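Local coordinates for mbSHANK1 protein (Monosiga brevicollis, PDB 6X23) that binds a GIRK3 peptide through its PDZ domain, the part modelled here, and may act as a receptor adaptor like other Shank-family proteins, at residues E10-L15 / A93-R98; I16-D21 / G89-F94. All blocks are in the same frame, centred on the assembly; numbering follows the deposited sequence.

How the contacts relate
Contacts 1 and 2 are successive lengths of one strand pair, 10-18 against 91-99, with centres about 15 Å apart. Ala93 and Phe94 belong to both: Phe94 pairs with Leu15 in contact 1 and offers its ring to Ile17 in contact 2. Contact 1 is the end near the chain termini, where charged side chains bring in strand 64-68. Contact 2 is where the pair opens out, one strand running into the loop that in PDZ domains receives the peptide carboxylate, the other following helix 78-87. In this fold the ligand groove lies between that helix and strand 26-29, so contact 2 is the half nearer in sequence to the groove's elements.

Contact 1 of 2, residues E10-L15 / A93-R98; sequences EGKMDL and AFRIAR
Segments 10-15 and 93-98 run antiparallel at 156°, with Gly11 and Arg98, Met13 and Ile96, and Leu15 and Phe94 each exchanging two backbone hydrogen bonds. They belong to the first and last strands of the PDZ fold, whose pairing brings the two termini together. On the face carrying Lys12, Asp14, Arg95 and Ala97, the side chain of Arg95 meets both Lys12 and Asp14. Extended from CG to NE, with CG anti to N (chi1 -177°), it crosses Lys12 at a slant, with Lys12 CD 3.6 Å from Arg95 NH2. Lys12 NZ sits over one face of the guanidinium, 3.7 Å from NH2; a water accepting from both nitrogens, weakly from NH2, probably eases the like charges. Asp14 runs alongside Arg95, with OD1 3.9 Å from Arg95 CB, but this oxygen is well out of the guanidinium plane. A second water joins the pair instead, donating to Asp14 OD2 and accepting weakly from Arg95 NE. Arg95 NH1 turns to a salt bridge with Glu67 on strand 64-68. A leucine here would probably cost Glu67 this positive partner and each water a donor. Beyond Lys12, Glu10 lays its carboxylate on the methyl of Ala97, OE2 to CB 3.6 Å, while OE2 also forms a salt bridge with Arg64. On the other face, with Ile96 and Leu15, Arg98 reaches Asp63 through NH2 in a further salt bridge, and Leu15, which also touches Leu59, sets CD1 4.0 Å from Ile96 CG1.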
loop_
_atom_site.group_PDB
_atom_site.type_symbol
_atom_site.label_atom_id
_atom_site.label_comp_id
_atom_site.label_asym_id
_atom_site.label_seq_id
_atom_site.Cartn_x
_atom_site.Cartn_y
_atom_site.Cartn_z
ATOM N N GLU A 10 -15.341 -3.216 6.090
ATOM C CA GLU A 10 -14.270 -3.437 5.136
ATOM C C GLU A 10 -13.991 -4.918 4.989
ATOM O O GLU A 10 -14.298 -5.727 5.860
ATOM C CB GLU A 10 -12.980 -2.699 5.512
ATOM C CG GLU A 10 -12.470 -2.910 6.929
ATOM C CD GLU A 10 -11.576 -1.751 7.386
ATOM O OE1 GLU A 10 -11.749 -0.620 6.885
ATOM O OE2 GLU A 10 -10.710 -1.973 8.258
ATOM N N GLY A 11 -13.422 -5.264 3.850
ATOM C CA GLY A 11 -12.958 -6.608 3.601
ATOM C C GLY A 11 -11.470 -6.579 3.356
ATOM O O GLY A 11 -10.923 -5.592 2.867
ATOM N N LYS A 12 -10.814 -7.669 3.700
ATOM C CA LYS A 12 -9.393 -7.812 3.458
ATOM C C LYS A 12 -9.143 -8.540 2.141
ATOM O O LYS A 12 -9.932 -9.380 1.709
ATOM C CB LYS A 12 -8.741 -8.562 4.618
ATOM C CG LYS A 12 -8.992 -7.910 5.980
ATOM C CD LYS A 12 -8.115 -8.538 7.027
ATOM C CE LYS A 12 -8.810 -8.612 8.364
ATOM N NZ LYS A 12 -8.211 -9.709 9.211
ATOM N N MET A 13 -8.036 -8.200 1.488
ATOM C CA MET A 13 -7.679 -8.897 0.262
ATOM C C MET A 13 -6.166 -8.961 0.196
ATOM O O MET A 13 -5.487 -8.072 0.718
ATOM C CB MET A 13 -8.250 -8.190 -0.985
ATOM C CG MET A 13 -9.741 -8.392 -1.231
ATOM S SD MET A 13 -10.131 -10.129 -1.501
ATOM C CE MET A 13 -10.138 -10.315 -3.299
ATOM N N ASP A 14 -5.633 -10.021 -0.430
ATOM C CA ASP A 14 -4.194 -10.151 -0.646
ATOM C C ASP A 14 -3.881 -9.683 -2.058
ATOM O O ASP A 14 -4.672 -9.880 -2.957
ATOM C CB ASP A 14 -3.747 -11.588 -0.466
ATOM C CG ASP A 14 -4.001 -12.093 0.941
ATOM O OD1 ASP A 14 -3.149 -11.835 1.801
ATOM O OD2 ASP A 14 -5.050 -12.728 1.207
ATOM N N LEU A 15 -2.744 -9.029 -2.248
ATOM C CA LEU A 15 -2.343 -8.522 -3.554
ATOM C C LEU A 15 -0.862 -8.808 -3.751
ATOM O O LEU A 15 -0.094 -8.772 -2.785
ATOM C CB LEU A 15 -2.560 -7.012 -3.659
ATOM C CG LEU A 15 -3.863 -6.331 -3.998
ATOM C CD1 LEU A 15 -4.871 -6.677 -2.977
ATOM C CD2 LEU A 15 -3.584 -4.834 -3.969
ATOM N N ALA A 93 4.220 -8.044 -1.800
ATOM C CA ALA A 93 2.897 -8.543 -1.462
ATOM C C ALA A 93 2.313 -7.688 -0.351
ATOM O O ALA A 93 2.999 -7.345 0.621
ATOM C CB ALA A 93 2.929 -10.004 -1.023
ATOM N N PHE A 94 1.041 -7.338 -0.529
ATOM C CA PHE A 94 0.259 -6.536 0.398
ATOM C C PHE A 94 -0.957 -7.342 0.808
ATOM O O PHE A 94 -1.553 -8.044 -0.020
ATOM C CB PHE A 94 -0.217 -5.220 -0.245
ATOM C CG PHE A 94 0.893 -4.250 -0.558
ATOM C CD1 PHE A 94 1.922 -4.038 0.340
ATOM C CD2 PHE A 94 0.919 -3.567 -1.763
ATOM C CE1 PHE A 94 2.943 -3.144 0.055
ATOM C CE2 PHE A 94 1.956 -2.689 -2.061
ATOM C CZ PHE A 94 2.966 -2.485 -1.143
ATOM N N ARG A 95 -1.319 -7.244 2.080
ATOM C CA ARG A 95 -2.683 -7.479 2.526
ATOM C C ARG A 95 -3.266 -6.139 2.950
ATOM O O ARG A 95 -2.626 -5.393 3.691
ATOM C CB ARG A 95 -2.720 -8.470 3.684
ATOM C CG ARG A 95 -4.111 -8.820 4.175
ATOM C CD ARG A 95 -4.016 -9.869 5.229
ATOM N NE ARG A 95 -5.325 -10.438 5.500
ATOM C CZ ARG A 95 -5.526 -11.392 6.405
ATOM N NH1 ARG A 95 -4.497 -11.849 7.111
ATOM N NH2 ARG A 95 -6.749 -11.879 6.612
ATOM N N ILE A 96 -4.465 -5.827 2.480
ATOM C CA ILE A 96 -5.066 -4.518 2.695
ATOM C C ILE A 96 -6.511 -4.666 3.144
ATOM O O ILE A 96 -7.134 -5.712 2.981
ATOM C CB ILE A 96 -5.009 -3.644 1.434
ATOM C CG1 ILE A 96 -5.676 -4.379 0.254
ATOM C CG2 ILE A 96 -3.572 -3.210 1.186
ATOM C CD1 ILE A 96 -7.132 -3.942 -0.031
ATOM N N ALA A 97 -7.043 -3.562 3.666
ATOM C CA ALA A 97 -8.439 -3.455 4.078
ATOM C C ALA A 97 -9.134 -2.427 3.196
ATOM O O ALA A 97 -8.604 -1.338 2.973
ATOM C CB ALA A 97 -8.548 -3.073 5.559
ATOM N N ARG A 98 -10.317 -2.778 2.700
ATOM C CA ARG A 98 -11.002 -2.029 1.661
ATOM C C ARG A 98 -12.443 -1.797 2.069
ATOM O O ARG A 98 -13.140 -2.727 2.479
ATOM C CB ARG A 98 -10.939 -2.787 0.324
ATOM C CG ARG A 98 -11.907 -2.369 -0.719
ATOM C CD ARG A 98 -11.576 -3.065 -2.011
ATOM N NE ARG A 98 -10.204 -2.796 -2.456
ATOM C CZ ARG A 98 -9.548 -3.523 -3.368
ATOM N NH1 ARG A 98 -10.119 -4.580 -3.933
ATOM N NH2 ARG A 98 -8.310 -3.200 -3.728
HETATM O O HOH W 1 -8.401 -12.598 9.172
HETATM O O HOH W 2 -6.552 -11.072 3.144
#

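Contact 2 of 2, residues I16-D21 / G89-F94; sequences IIMRGD and GDVVAF
Ile17 presses its CD1 methyl against the CD2-CE2 bond of Phe94, 3.6 Å from CD2, the two side chains crossing at about a right angle. Its CB lies 3.9 Å from CG1 of Val92, the neighbour that points the same way. Helix 53-57 closes over Ile17 with Ala54 and Ala57, and Phe24 touches both Ile17 and Val92, so this face belongs to the domain core. Ile17 and Val92 exchange two backbone hydrogen bonds, Ile17 N to Val92 O being nearly straight at 169°. On the outer face Val91 splits its methyls: CG1 meets Ile16 CG2 at 3.6 Å, and CG2 lies 3.8 Å from Met18 SD, brought there by a bend at chi2 (-68°). This is the end of the PDZ sheet where the first strand gives way to the carboxylate-binding loop and the last strand follows helix 78-87 after a short turn. Gly89 leaves that helix with a positive phi, and at its backbone angles a CB would collide with the preceding carbonyl oxygen. Arg19, whose backbone N also bonds to Asp90 O, bends at chi3 and grips Gly89 O side-on with two nitrogens, NE at 2.7 Å and NH2 at 2.9 Å, the oxygen at the guanidinium edge, in its plane. NH2 bonds to Ile85 O as well, placing the positive charge at the C-terminal end of the helix, where it would suit the helix dipole.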
loop_
_atom_site.group_PDB
_atom_site.type_symbol
_atom_site.label_atom_id
_atom_site.label_comp_id
_atom_site.label_asym_id
_atom_site.label_seq_id
_atom_site.Cartn_x
_atom_site.Cartn_y
_atom_site.Cartn_z
ATOM N N ILE A 16 -0.464 -9.071 -5.002
ATOM C CA ILE A 16 0.927 -9.239 -5.402
ATOM C C ILE A 16 1.183 -8.329 -6.583
ATOM O O ILE A 16 0.414 -8.327 -7.553
ATOM C CB ILE A 16 1.282 -10.694 -5.761
ATOM C CG1 ILE A 16 1.013 -11.614 -4.567
ATOM C CG2 ILE A 16 2.757 -10.802 -6.069
ATOM C CD1 ILE A 16 1.289 -13.072 -4.833
ATOM N N ILE A 17 2.245 -7.535 -6.492
ATOM C CA ILE A 17 2.539 -6.464 -7.435
ATOM C C ILE A 17 3.990 -6.587 -7.869
ATOM O O ILE A 17 4.894 -6.627 -7.018
ATOM C CB ILE A 17 2.278 -5.075 -6.823
ATOM C CG1 ILE A 17 1.028 -5.092 -5.944
ATOM C CG2 ILE A 17 2.103 -4.056 -7.912
ATOM C CD1 ILE A 17 0.679 -3.731 -5.347
ATOM N N MET A 18 4.220 -6.662 -9.179
ATOM C CA MET A 18 5.547 -6.648 -9.779
ATOM C C MET A 18 5.994 -5.195 -9.869
ATOM O O MET A 18 5.179 -4.314 -10.165
ATOM C CB MET A 18 5.521 -7.258 -11.182
ATOM C CG MET A 18 4.945 -8.679 -11.304
ATOM S SD MET A 18 5.895 -10.004 -10.544
ATOM C CE MET A 18 4.844 -11.446 -10.775
ATOM N N ARG A 19 7.273 -4.933 -9.628
ATOM C CA ARG A 19 7.754 -3.559 -9.712
ATOM C C ARG A 19 7.848 -3.138 -11.169
ATOM O O ARG A 19 8.314 -3.905 -12.011
ATOM C CB ARG A 19 9.123 -3.402 -9.035
ATOM C CG ARG A 19 9.588 -1.949 -8.993
ATOM C CD ARG A 19 10.897 -1.776 -8.254
ATOM N NE ARG A 19 10.848 -2.406 -6.950
ATOM C CZ ARG A 19 10.777 -1.743 -5.797
ATOM N NH1 ARG A 19 10.753 -0.413 -5.804
ATOM N NH2 ARG A 19 10.741 -2.410 -4.638
ATOM N N GLY A 20 7.394 -1.926 -11.470
ATOM C CA GLY A 20 7.558 -1.351 -12.788
ATOM C C GLY A 20 8.901 -0.660 -12.907
ATOM O O GLY A 20 9.812 -0.874 -12.107
ATOM N N ASP A 21 9.029 0.186 -13.919
ATOM C CA ASP A 21 10.295 0.888 -14.079
ATOM C C ASP A 21 10.309 2.231 -13.377
ATOM O O ASP A 21 11.379 2.831 -13.219
ATOM C CB ASP A 21 10.615 1.067 -15.558
ATOM C CG ASP A 21 10.480 -0.220 -16.329
ATOM O OD1 ASP A 21 10.733 -1.287 -15.729
ATOM O OD2 ASP A 21 10.101 -0.170 -17.520
ATOM N N GLY A 89 12.351 -5.476 -3.460
ATOM C CA GLY A 89 12.863 -6.035 -4.689
ATOM C C GLY A 89 11.879 -5.917 -5.829
ATOM O O GLY A 89 11.135 -4.940 -5.952
ATOM N N ASP A 90 11.855 -6.925 -6.675
ATOM C CA ASP A 90 11.050 -6.794 -7.871
ATOM C C ASP A 90 9.583 -7.076 -7.615
ATOM O O ASP A 90 8.733 -6.594 -8.369
ATOM C CB ASP A 90 11.608 -7.709 -8.957
ATOM C CG ASP A 90 12.839 -7.122 -9.595
ATOM O OD1 ASP A 90 12.992 -5.872 -9.499
ATOM O OD2 ASP A 90 13.636 -7.890 -10.181
ATOM N N VAL A 91 9.275 -7.817 -6.565
ATOM C CA VAL A 91 7.919 -8.188 -6.220
ATOM C C VAL A 91 7.630 -7.746 -4.795
ATOM O O VAL A 91 8.507 -7.769 -3.932
ATOM C CB VAL A 91 7.731 -9.704 -6.362
ATOM C CG1 VAL A 91 6.270 -10.045 -6.292
ATOM C CG2 VAL A 91 8.339 -10.170 -7.664
ATOM N N VAL A 92 6.377 -7.383 -4.541
ATOM C CA VAL A 92 5.905 -7.044 -3.206
ATOM C C VAL A 92 4.561 -7.721 -3.037
ATOM O O VAL A 92 3.841 -7.947 -4.011
ATOM C CB VAL A 92 5.773 -5.509 -2.995
ATOM C CG1 VAL A 92 4.555 -4.969 -3.708
ATOM C CG2 VAL A 92 5.709 -5.146 -1.550
ATOM N N ALA A 93 4.220 -8.044 -1.800
ATOM C CA ALA A 93 2.897 -8.543 -1.462
ATOM C C ALA A 93 2.313 -7.688 -0.351
ATOM O O ALA A 93 2.999 -7.345 0.621
ATOM C CB ALA A 93 2.929 -10.004 -1.023
ATOM N N PHE A 94 1.041 -7.338 -0.529
ATOM C CA PHE A 94 0.259 -6.536 0.398
ATOM C C PHE A 94 -0.957 -7.342 0.808
ATOM O O PHE A 94 -1.553 -8.044 -0.020
ATOM C CB PHE A 94 -0.217 -5.220 -0.245
ATOM C CG PHE A 94 0.893 -4.250 -0.558
ATOM C CD1 PHE A 94 1.922 -4.038 0.340
ATOM C CD2 PHE A 94 0.919 -3.567 -1.763
ATOM C CE1 PHE A 94 2.943 -3.144 0.055
ATOM C CE2 PHE A 94 1.956 -2.689 -2.061
ATOM C CZ PHE A 94 2.966 -2.485 -1.143
#